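Local coordinates for uncharacterized lipoprotein YjhA (Bacillus subtilis, PDB 3CFU) that is of unknown function but is a lipoprotein of the cell membrane, represented here by its DUF4352 domain, a mostly beta structure probably resembling an immunoglobulin-like sandwich, at residues 8-13 with 122-127; 13-18 with 51-56; 81-86 with 107-112. All coordinates share one frame; numbering follows the deposited sequence.

Contact 1 of 3, residues 8-13 with 122-127; sequences FKAGHT and LVYNPF
The hydroxyl of Y124 meets the hydroxyl of T13 in the buried, tightly packed part of this contact: Y124 OH donates to T13 OG1 at 3.0 Å, with OG1 in the plane of the tyrosine ring. T13 OG1 passes the chain on, donating to A10 O at 2.8 Å. Its chi1 of 65° sets OG1 between the backbone N and the carbonyl carbon, from where it can bend back to A10. A10 O thus takes two donors, T13 OG1 and T13 N, so a buried carbonyl is satisfied inside its own turn. Threonine suits this place because its hydroxyl both accepts and donates while its methyl CG2 packs 3.7 Å from Y124 OH. Beside it A10 CB abuts the ring edge, 3.7 Å from Y124 CE2, where a small methyl lets the phenol pass. P126 comes over a face of the Y124 ring, its N 4.0 Å above the plane, and P126 CB lies 3.4 Å from A10 O; F15 stacks on the same tyrosine. P126 also starts a short helix, with buried N125 at the N-cap: its OD1 accepts weakly from F127 N and also bonds L128 N, while its ND2 bonds D143 and D145.

The turn is that of a two-residue beta hairpin, type II' from A10 to T13, joining strands 7-10 and 13-23. G11 takes a positive phi (72°) that favours glycine, and a side chain there would run into P126, since its CB would lie only 2.9 Å from P126 CB.

Toward solvent the contact is looser. G11 is partly exposed and H12 exposed at the tip of the turn. K9, also exposed, runs extended and bends only at its last torsion, where K9 NZ donates to G11 O at 3.3 Å.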
loop_
_atom_site.group_PDB
_atom_site.type_symbol
_atom_site.label_atom_id
_atom_site.label_comp_id
_atom_site.label_asym_id
_atom_site.label_seq_id
_atom_site.Cartn_x
_atom_site.Cartn_y
_atom_site.Cartn_z
ATOM N N PHE A 8 8.632 -1.977 -10.630
ATOM C CA PHE A 8 9.866 -2.694 -10.322
ATOM C C PHE A 8 9.577 -4.090 -9.766
ATOM O O PHE A 8 8.479 -4.350 -9.297
ATOM C CB PHE A 8 10.736 -1.887 -9.325
ATOM C CG PHE A 8 10.035 -1.521 -8.037
ATOM C CD1 PHE A 8 9.181 -0.425 -7.973
ATOM C CD2 PHE A 8 10.231 -2.277 -6.890
ATOM C CE1 PHE A 8 8.529 -0.087 -6.784
ATOM C CE2 PHE A 8 9.589 -1.952 -5.702
ATOM C CZ PHE A 8 8.735 -0.854 -5.647
ATOM N N LYS A 9 10.556 -4.987 -9.839
ATOM C CA LYS A 9 10.394 -6.346 -9.324
ATOM C C LYS A 9 10.624 -6.379 -7.811
ATOM O O LYS A 9 11.655 -5.913 -7.317
ATOM C CB LYS A 9 11.380 -7.303 -10.002
ATOM C CG LYS A 9 11.123 -8.783 -9.722
ATOM C CD LYS A 9 12.146 -9.647 -10.446
ATOM C CE LYS A 9 12.301 -11.003 -9.786
ATOM N NZ LYS A 9 12.583 -10.835 -8.337
ATOM N N ALA A 10 9.661 -6.941 -7.088
ATOM C CA ALA A 10 9.737 -7.043 -5.632
ATOM C C ALA A 10 9.168 -8.405 -5.235
ATOM O O ALA A 10 7.953 -8.595 -5.166
ATOM C CB ALA A 10 8.936 -5.913 -5.005
ATOM N N GLY A 11 10.061 -9.353 -4.985
ATOM C CA GLY A 11 9.627 -10.690 -4.638
ATOM C C GLY A 11 9.063 -11.360 -5.879
ATOM O O GLY A 11 9.675 -11.312 -6.955
ATOM N N HIS A 12 7.890 -11.975 -5.725
ATOM C CA HIS A 12 7.201 -12.660 -6.818
ATOM C C HIS A 12 6.156 -11.771 -7.474
ATOM O O HIS A 12 5.229 -12.258 -8.123
ATOM C CB HIS A 12 6.543 -13.939 -6.305
ATOM C CG HIS A 12 7.525 -15.000 -5.931
ATOM N ND1 HIS A 12 8.195 -15.754 -6.871
ATOM C CD2 HIS A 12 7.993 -15.398 -4.725
ATOM C CE1 HIS A 12 9.035 -16.570 -6.260
ATOM N NE2 HIS A 12 8.932 -16.374 -4.956
ATOM N N THR A 13 6.319 -10.465 -7.311
ATOM C CA THR A 13 5.391 -9.500 -7.885
ATOM C C THR A 13 6.132 -8.348 -8.565
ATOM O O THR A 13 7.316 -8.150 -8.323
ATOM C CB THR A 13 4.517 -8.824 -6.784
ATOM O OG1 THR A 13 5.361 -8.044 -5.923
ATOM C CG2 THR A 13 3.786 -9.859 -5.943
ATOM N N LEU A 122 6.382 5.333 0.868
ATOM C CA LEU A 122 5.500 4.188 0.988
ATOM C C LEU A 122 6.452 3.003 1.048
ATOM O O LEU A 122 7.479 2.981 0.357
ATOM C CB LEU A 122 4.563 4.056 -0.214
ATOM C CG LEU A 122 3.609 2.860 -0.054
ATOM C CD1 LEU A 122 2.617 3.151 1.060
ATOM C CD2 LEU A 122 2.887 2.571 -1.354
ATOM N N VAL A 123 6.123 2.041 1.906
ATOM C CA VAL A 123 6.937 0.850 2.081
ATOM C C VAL A 123 6.128 -0.350 1.626
ATOM O O VAL A 123 4.930 -0.460 1.919
ATOM C CB VAL A 123 7.321 0.631 3.560
ATOM C CG1 VAL A 123 8.078 -0.684 3.701
ATOM C CG2 VAL A 123 8.162 1.821 4.083
ATOM N N TYR A 124 6.783 -1.254 0.911
ATOM C CA TYR A 124 6.114 -2.438 0.424
ATOM C C TYR A 124 6.988 -3.647 0.694
ATOM O O TYR A 124 8.136 -3.683 0.253
ATOM C CB TYR A 124 5.849 -2.312 -1.085
ATOM C CG TYR A 124 5.361 -3.583 -1.736
ATOM C CD1 TYR A 124 4.198 -4.204 -1.298
ATOM C CD2 TYR A 124 6.069 -4.175 -2.781
ATOM C CE1 TYR A 124 3.747 -5.387 -1.876
ATOM C CE2 TYR A 124 5.621 -5.358 -3.375
ATOM C CZ TYR A 124 4.454 -5.957 -2.910
ATOM O OH TYR A 124 3.981 -7.120 -3.466
ATOM N N ASN A 125 6.462 -4.615 1.442
ATOM C CA ASN A 125 7.193 -5.846 1.722
ATOM C C ASN A 125 6.352 -6.973 1.113
ATOM O O ASN A 125 5.284 -7.324 1.632
ATOM C CB ASN A 125 7.378 -6.069 3.231
ATOM C CG ASN A 125 8.334 -7.222 3.537
ATOM O OD1 ASN A 125 8.155 -8.348 3.050
ATOM N ND2 ASN A 125 9.360 -6.945 4.337
ATOM N N PRO A 126 6.821 -7.550 -0.004
ATOM C CA PRO A 126 6.102 -8.638 -0.693
ATOM C C PRO A 126 5.874 -9.901 0.135
ATOM O O PRO A 126 4.875 -10.590 -0.041
ATOM C CB PRO A 126 6.923 -8.867 -1.968
ATOM C CG PRO A 126 8.306 -8.408 -1.596
ATOM C CD PRO A 126 8.079 -7.207 -0.687
ATOM N N PHE A 127 6.784 -10.204 1.046
ATOM C CA PHE A 127 6.602 -11.376 1.896
ATOM C C PHE A 127 5.427 -11.070 2.847
ATOM O O PHE A 127 4.545 -11.898 3.037
ATOM C CB PHE A 127 7.884 -11.664 2.684
ATOM C CG PHE A 127 7.783 -12.856 3.590
ATOM C CD1 PHE A 127 7.631 -14.132 3.069
ATOM C CD2 PHE A 127 7.835 -12.698 4.977
ATOM C CE1 PHE A 127 7.533 -15.238 3.912
ATOM C CE2 PHE A 127 7.734 -13.799 5.829
ATOM C CZ PHE A 127 7.585 -15.067 5.295
#

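Contact 2 of 3, residues 13-18 with 51-56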
loop_
_atom_site.group_PDB
_atom_site.type_symbol
_atom_site.label_atom_id
_atom_site.label_comp_id
_atom_site.label_asym_id
_atom_site.label_seq_id
_atom_site.Cartn_x
_atom_site.Cartn_y
_atom_site.Cartn_z
ATOM N N THR A 13 6.319 -10.465 -7.311
ATOM C CA THR A 13 5.391 -9.500 -7.885
ATOM C C THR A 13 6.132 -8.348 -8.565
ATOM O O THR A 13 7.316 -8.150 -8.323
ATOM C CB THR A 13 4.517 -8.824 -6.784
ATOM O OG1 THR A 13 5.361 -8.044 -5.923
ATOM C CG2 THR A 13 3.786 -9.859 -5.943
ATOM N N ASN A 14 5.438 -7.621 -9.448
ATOM C CA ASN A 14 6.000 -6.400 -10.037
ATOM C C ASN A 14 5.078 -5.448 -9.298
ATOM O O ASN A 14 3.872 -5.673 -9.256
ATOM C CB ASN A 14 5.740 -6.233 -11.534
ATOM C CG ASN A 14 6.735 -6.974 -12.399
ATOM O OD1 ASN A 14 6.423 -7.322 -13.535
ATOM N ND2 ASN A 14 7.937 -7.206 -11.881
ATOM N N PHE A 15 5.627 -4.391 -8.732
ATOM C CA PHE A 15 4.834 -3.464 -7.951
ATOM C C PHE A 15 4.964 -2.021 -8.393
ATOM O O PHE A 15 6.043 -1.575 -8.786
ATOM C CB PHE A 15 5.263 -3.561 -6.487
ATOM C CG PHE A 15 4.586 -2.579 -5.594
ATOM C CD1 PHE A 15 3.295 -2.808 -5.151
ATOM C CD2 PHE A 15 5.227 -1.405 -5.224
ATOM C CE1 PHE A 15 2.650 -1.893 -4.355
ATOM C CE2 PHE A 15 4.592 -0.482 -4.425
ATOM C CZ PHE A 15 3.293 -0.724 -3.991
ATOM N N THR A 16 3.878 -1.270 -8.295
ATOM C CA THR A 16 3.951 0.116 -8.696
ATOM C C THR A 16 3.002 1.032 -7.944
ATOM O O THR A 16 1.886 0.643 -7.595
ATOM C CB THR A 16 3.696 0.265 -10.238
ATOM O OG1 THR A 16 3.439 1.640 -10.560
ATOM C CG2 THR A 16 2.531 -0.567 -10.671
ATOM N N VAL A 17 3.482 2.238 -7.659
ATOM C CA VAL A 17 2.660 3.247 -7.012
ATOM C C VAL A 17 2.225 4.111 -8.200
ATOM O O VAL A 17 3.054 4.762 -8.840
ATOM C CB VAL A 17 3.458 4.110 -6.006
ATOM C CG1 VAL A 17 2.523 5.128 -5.363
ATOM C CG2 VAL A 17 4.088 3.233 -4.933
ATOM N N ASN A 18 0.931 4.097 -8.506
ATOM C CA ASN A 18 0.396 4.854 -9.638
ATOM C C ASN A 18 0.346 6.357 -9.400
ATOM O O ASN A 18 1.170 7.097 -9.938
ATOM C CB ASN A 18 -0.994 4.327 -9.990
ATOM C CG ASN A 18 -0.972 2.866 -10.399
ATOM O OD1 ASN A 18 -1.946 2.133 -10.197
ATOM N ND2 ASN A 18 0.138 2.436 -10.985
ATOM N N ILE A 51 -3.173 6.884 -2.099
ATOM C CA ILE A 51 -2.192 6.235 -2.953
ATOM C C ILE A 51 -2.800 5.040 -3.666
ATOM O O ILE A 51 -3.385 4.159 -3.033
ATOM C CB ILE A 51 -0.970 5.761 -2.131
ATOM C CG1 ILE A 51 -0.317 6.962 -1.439
ATOM C CG2 ILE A 51 0.037 5.079 -3.039
ATOM C CD1 ILE A 51 0.659 6.599 -0.347
ATOM N N GLU A 52 -2.688 5.037 -4.991
ATOM C CA GLU A 52 -3.189 3.933 -5.794
ATOM C C GLU A 52 -1.958 3.126 -6.170
ATOM O O GLU A 52 -0.961 3.687 -6.639
ATOM C CB GLU A 52 -3.891 4.429 -7.064
ATOM C CG GLU A 52 -4.460 3.299 -7.897
ATOM C CD GLU A 52 -5.067 3.771 -9.201
ATOM O OE1 GLU A 52 -4.307 4.200 -10.097
ATOM O OE2 GLU A 52 -6.310 3.716 -9.329
ATOM N N VAL A 53 -2.025 1.816 -5.946
ATOM C CA VAL A 53 -0.910 0.923 -6.252
ATOM C C VAL A 53 -1.393 -0.285 -7.060
ATOM O O VAL A 53 -2.590 -0.576 -7.113
ATOM C CB VAL A 53 -0.208 0.421 -4.939
ATOM C CG1 VAL A 53 0.271 1.604 -4.107
ATOM C CG2 VAL A 53 -1.158 -0.425 -4.112
ATOM N N THR A 54 -0.451 -0.979 -7.694
ATOM C CA THR A 54 -0.765 -2.152 -8.493
ATOM C C THR A 54 0.214 -3.266 -8.175
ATOM O O THR A 54 1.412 -3.028 -8.052
ATOM C CB THR A 54 -0.662 -1.862 -10.013
ATOM O OG1 THR A 54 -1.725 -0.988 -10.406
ATOM C CG2 THR A 54 -0.752 -3.166 -10.822
HETATM N N MSE A 55 -0.316 -4.478 -8.039
HETATM C CA MSE A 55 0.479 -5.667 -7.770
HETATM C C MSE A 55 0.284 -6.656 -8.910
HETATM O O MSE A 55 -0.846 -6.979 -9.279
HETATM C CB MSE A 55 0.045 -6.356 -6.468
HETATM C CG MSE A 55 0.510 -5.665 -5.208
HETATM SE SE MSE A 55 -0.097 -6.505 -3.565
HETATM C CE MSE A 55 0.833 -8.197 -3.674
ATOM N N GLU A 56 1.388 -7.137 -9.466
ATOM C CA GLU A 56 1.311 -8.110 -10.536
ATOM C C GLU A 56 2.029 -9.382 -10.125
ATOM O O GLU A 56 3.234 -9.371 -9.840
ATOM C CB GLU A 56 1.943 -7.563 -11.817
ATOM C CG GLU A 56 2.118 -8.594 -12.930
ATOM C CD GLU A 56 2.718 -7.973 -14.192
ATOM O OE1 GLU A 56 2.786 -6.723 -14.253
ATOM O OE2 GLU A 56 3.114 -8.720 -15.117
#
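F15 carries CG anti to its backbone N (chi1 176°), which lays its ring across toward M55 and V53 on the facing strand. M55, present as selenomethionine, has CG anti to the carbonyl carbon (chi1 -76°) and meets the ring at its edge, in plane, with F15 CD1 4.0 Å from M55 CG. Further round, F15 CE1 approaches V53 CB to 3.7 Å. V17 continues this apolar face, its CG1 packing closely on I51 CG2 at 3.4 Å; beta-branched residues suit an extended chain, and their methyls fit closely here. The face is covered by strand 121-124, whose Y124 stacks on F15 and whose L122 touches V17 and V53. Replacing F15 by alanine would probably open a gap beside V53 and M55 and strip Y124 of the stack on that side chain.

The strands are antiparallel neighbours, 157° apart in direction, in the four-stranded antiparallel sheet. N14 with E56 and T16 with T54 form hydrogen-bonded pairs; N14 N reaches E56 O at 2.8 Å, and T54 N reaches T16 O at the same 2.8 Å. A fifth backbone bond, N18 N to E52 O at 2.7 Å, extends the pairing.

The other face, carrying N14, T16, T54 and E56, is more polar. T16 and T54 lie side by side there, T16 CG2 being 3.5 Å from T54 CB, while T54 OG1 turns to bond T105 on the next strand. E52 forms a salt bridge to R91. Hydrocarbon on one face and hydroxyl, amide and carboxylate groups on the other imply a two-faced sheet, with one side pressed into the core and the other left to polar neighbours and, in part, solvent.

Contact 3 of 3, residues 81-86 with 107-112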
loop_
_atom_site.group_PDB
_atom_site.type_symbol
_atom_site.label_atom_id
_atom_site.label_comp_id
_atom_site.label_asym_id
_atom_site.label_seq_id
_atom_site.Cartn_x
_atom_site.Cartn_y
_atom_site.Cartn_z
ATOM N N ARG A 81 -0.783 5.439 10.635
ATOM C CA ARG A 81 -1.946 4.556 10.608
ATOM C C ARG A 81 -2.681 4.579 9.266
ATOM O O ARG A 81 -2.896 5.640 8.695
ATOM C CB ARG A 81 -2.938 4.954 11.708
ATOM C CG ARG A 81 -2.460 4.785 13.164
ATOM C CD ARG A 81 -1.451 5.859 13.595
ATOM N NE ARG A 81 -1.815 7.169 13.060
ATOM C CZ ARG A 81 -0.937 8.079 12.654
ATOM N NH1 ARG A 81 -1.358 9.242 12.174
ATOM N NH2 ARG A 81 0.363 7.830 12.729
ATOM N N PRO A 82 -3.077 3.404 8.743
ATOM C CA PRO A 82 -3.795 3.368 7.463
ATOM C C PRO A 82 -5.244 3.817 7.660
ATOM O O PRO A 82 -5.826 3.620 8.724
ATOM C CB PRO A 82 -3.678 1.908 7.041
ATOM C CG PRO A 82 -3.657 1.190 8.343
ATOM C CD PRO A 82 -2.744 2.042 9.196
ATOM N N VAL A 83 -5.830 4.405 6.631
ATOM C CA VAL A 83 -7.197 4.908 6.717
ATOM C C VAL A 83 -7.981 4.534 5.466
ATOM O O VAL A 83 -7.401 4.082 4.483
ATOM C CB VAL A 83 -7.171 6.479 6.830
ATOM C CG1 VAL A 83 -8.375 7.090 6.134
ATOM C CG2 VAL A 83 -7.122 6.911 8.292
ATOM N N PHE A 84 -9.302 4.685 5.514
ATOM C CA PHE A 84 -10.120 4.462 4.326
ATOM C C PHE A 84 -11.338 5.376 4.297
ATOM O O PHE A 84 -11.943 5.672 5.330
ATOM C CB PHE A 84 -10.561 3.001 4.158
ATOM C CG PHE A 84 -11.494 2.499 5.216
ATOM C CD1 PHE A 84 -11.031 2.262 6.501
ATOM C CD2 PHE A 84 -12.820 2.198 4.911
ATOM C CE1 PHE A 84 -11.863 1.725 7.472
ATOM C CE2 PHE A 84 -13.666 1.660 5.877
ATOM C CZ PHE A 84 -13.184 1.421 7.161
ATOM N N SER A 85 -11.670 5.856 3.104
ATOM C CA SER A 85 -12.829 6.719 2.953
ATOM C C SER A 85 -13.891 5.993 2.150
ATOM O O SER A 85 -13.583 5.173 1.283
ATOM C CB SER A 85 -12.470 8.037 2.255
ATOM O OG SER A 85 -13.571 8.937 2.298
ATOM N N ILE A 86 -15.144 6.303 2.457
ATOM C CA ILE A 86 -16.295 5.703 1.802
ATOM C C ILE A 86 -16.303 6.072 0.319
ATOM O O ILE A 86 -16.973 5.427 -0.490
ATOM C CB ILE A 86 -17.611 6.211 2.453
ATOM C CG1 ILE A 86 -17.497 6.148 3.982
ATOM C CG2 ILE A 86 -18.799 5.398 1.960
ATOM C CD1 ILE A 86 -16.764 7.335 4.606
ATOM N N VAL A 107 -6.305 1.145 -3.515
ATOM C CA VAL A 107 -5.808 2.330 -2.844
ATOM C C VAL A 107 -5.503 2.176 -1.353
ATOM O O VAL A 107 -6.104 1.351 -0.664
ATOM C CB VAL A 107 -6.814 3.516 -3.053
ATOM C CG1 VAL A 107 -6.918 3.854 -4.553
ATOM C CG2 VAL A 107 -8.199 3.146 -2.514
ATOM N N LEU A 108 -4.535 2.966 -0.889
ATOM C CA LEU A 108 -4.114 3.019 0.512
ATOM C C LEU A 108 -4.391 4.468 0.896
ATOM O O LEU A 108 -4.281 5.354 0.051
ATOM C CB LEU A 108 -2.609 2.744 0.659
ATOM C CG LEU A 108 -2.036 1.325 0.719
ATOM C CD1 LEU A 108 -2.976 0.343 0.063
ATOM C CD2 LEU A 108 -0.671 1.313 0.038
ATOM N N SER A 109 -4.739 4.724 2.153
ATOM C CA SER A 109 -5.032 6.091 2.568
ATOM C C SER A 109 -4.466 6.442 3.939
ATOM O O SER A 109 -4.446 5.611 4.851
ATOM C CB SER A 109 -6.546 6.322 2.552
ATOM O OG SER A 109 -6.853 7.687 2.319
ATOM N N TYR A 110 -4.011 7.685 4.073
ATOM C CA TYR A 110 -3.416 8.168 5.317
ATOM C C TYR A 110 -3.691 9.653 5.521
ATOM O O TYR A 110 -3.847 10.404 4.560
ATOM C CB TYR A 110 -1.903 7.967 5.273
ATOM C CG TYR A 110 -1.469 6.567 4.940
ATOM C CD1 TYR A 110 -1.233 5.632 5.947
ATOM C CD2 TYR A 110 -1.298 6.170 3.613
ATOM C CE1 TYR A 110 -0.837 4.335 5.643
ATOM C CE2 TYR A 110 -0.903 4.871 3.296
ATOM C CZ TYR A 110 -0.676 3.960 4.316
ATOM O OH TYR A 110 -0.317 2.671 4.013
ATOM N N VAL A 111 -3.731 10.070 6.781
ATOM C CA VAL A 111 -3.965 11.464 7.120
ATOM C C VAL A 111 -2.652 12.087 7.572
ATOM O O VAL A 111 -1.987 11.583 8.478
ATOM C CB VAL A 111 -5.013 11.587 8.228
ATOM C CG1 VAL A 111 -6.377 11.191 7.680
ATOM C CG2 VAL A 111 -4.640 10.693 9.404
ATOM N N ILE A 112 -2.276 13.183 6.921
ATOM C CA ILE A 112 -1.031 13.862 7.238
ATOM C C ILE A 112 -1.180 15.384 7.168
ATOM O O ILE A 112 -2.201 15.900 6.710
ATOM C CB ILE A 112 0.105 13.435 6.259
ATOM C CG1 ILE A 112 -0.168 13.986 4.854
ATOM C CG2 ILE A 112 0.219 11.917 6.226
ATOM C CD1 ILE A 112 1.080 14.102 3.986
#
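V83 N donates to S109 O at 2.6 Å, a short but bent bond whose donor stands 34° out of the carbonyl plane. It ties strand 103-112, one of the two edge strands of the four-stranded antiparallel sheet, to a separate piece of strand, 83-84, which itself pairs with 29-30. The touching parts run 121° apart, so they meet briefly instead of continuing the sheet.

S109 O also receives a CH···O contact from P82 CA at 3.5 Å; a proline can offer this oxygen no N-H and gives its CA-H instead. Serine suits position 109 because its short side chain fits beside V83 while its hydroxyl finds polar partners on the neighbouring strand.

Around this polar centre the packing is mixed. The ring of Y110, with CG anti to the carbonyl carbon (chi1 -53°), comes alongside residues 81-82: R81 O lies obliquely to it, 3.2 Å from Y110 CD1, and P82 CB is 4.0 Å from Y110 CE1. The same tyrosine also touches L72 of strand 70-73, so it bridges two layers of the fold. V83 turns CG2 to V111 CG1 at 4.4 Å, a loose apolar touch, and CG1 to the CB of S109, while N30 and R48 also press on V83. R81, exposed, bends back so that its NH1 comes only loosely near V111 O.

The S109 hydroxyl reaches strand 47-57, where its OG is hydrogen-bonded both to the carbonyl oxygen L49 O and to the guanidinium nitrogen R48 NH1.

All three contacts touch the four-stranded antiparallel sheet 7-10, 13-23, 47-57, 103-112. Contacts 1 and 2 have centres about 9 Å apart and share T13; the hairpin of contact 1 leads directly into the strand of contact 2. The centre of contact 3 lies about 16 Å from that of contact 2 and about 20 Å from that of contact 1, on the opposite side of the chain's centre from both. Along the chain, contact 2 closes before contact 3 opens, and contact 1, joining early to late residues, spans both. L122 of the three-stranded sheet reaches L108 and Y110, and Y124 reaches F15 and M55, so the two sheets pack as one domain.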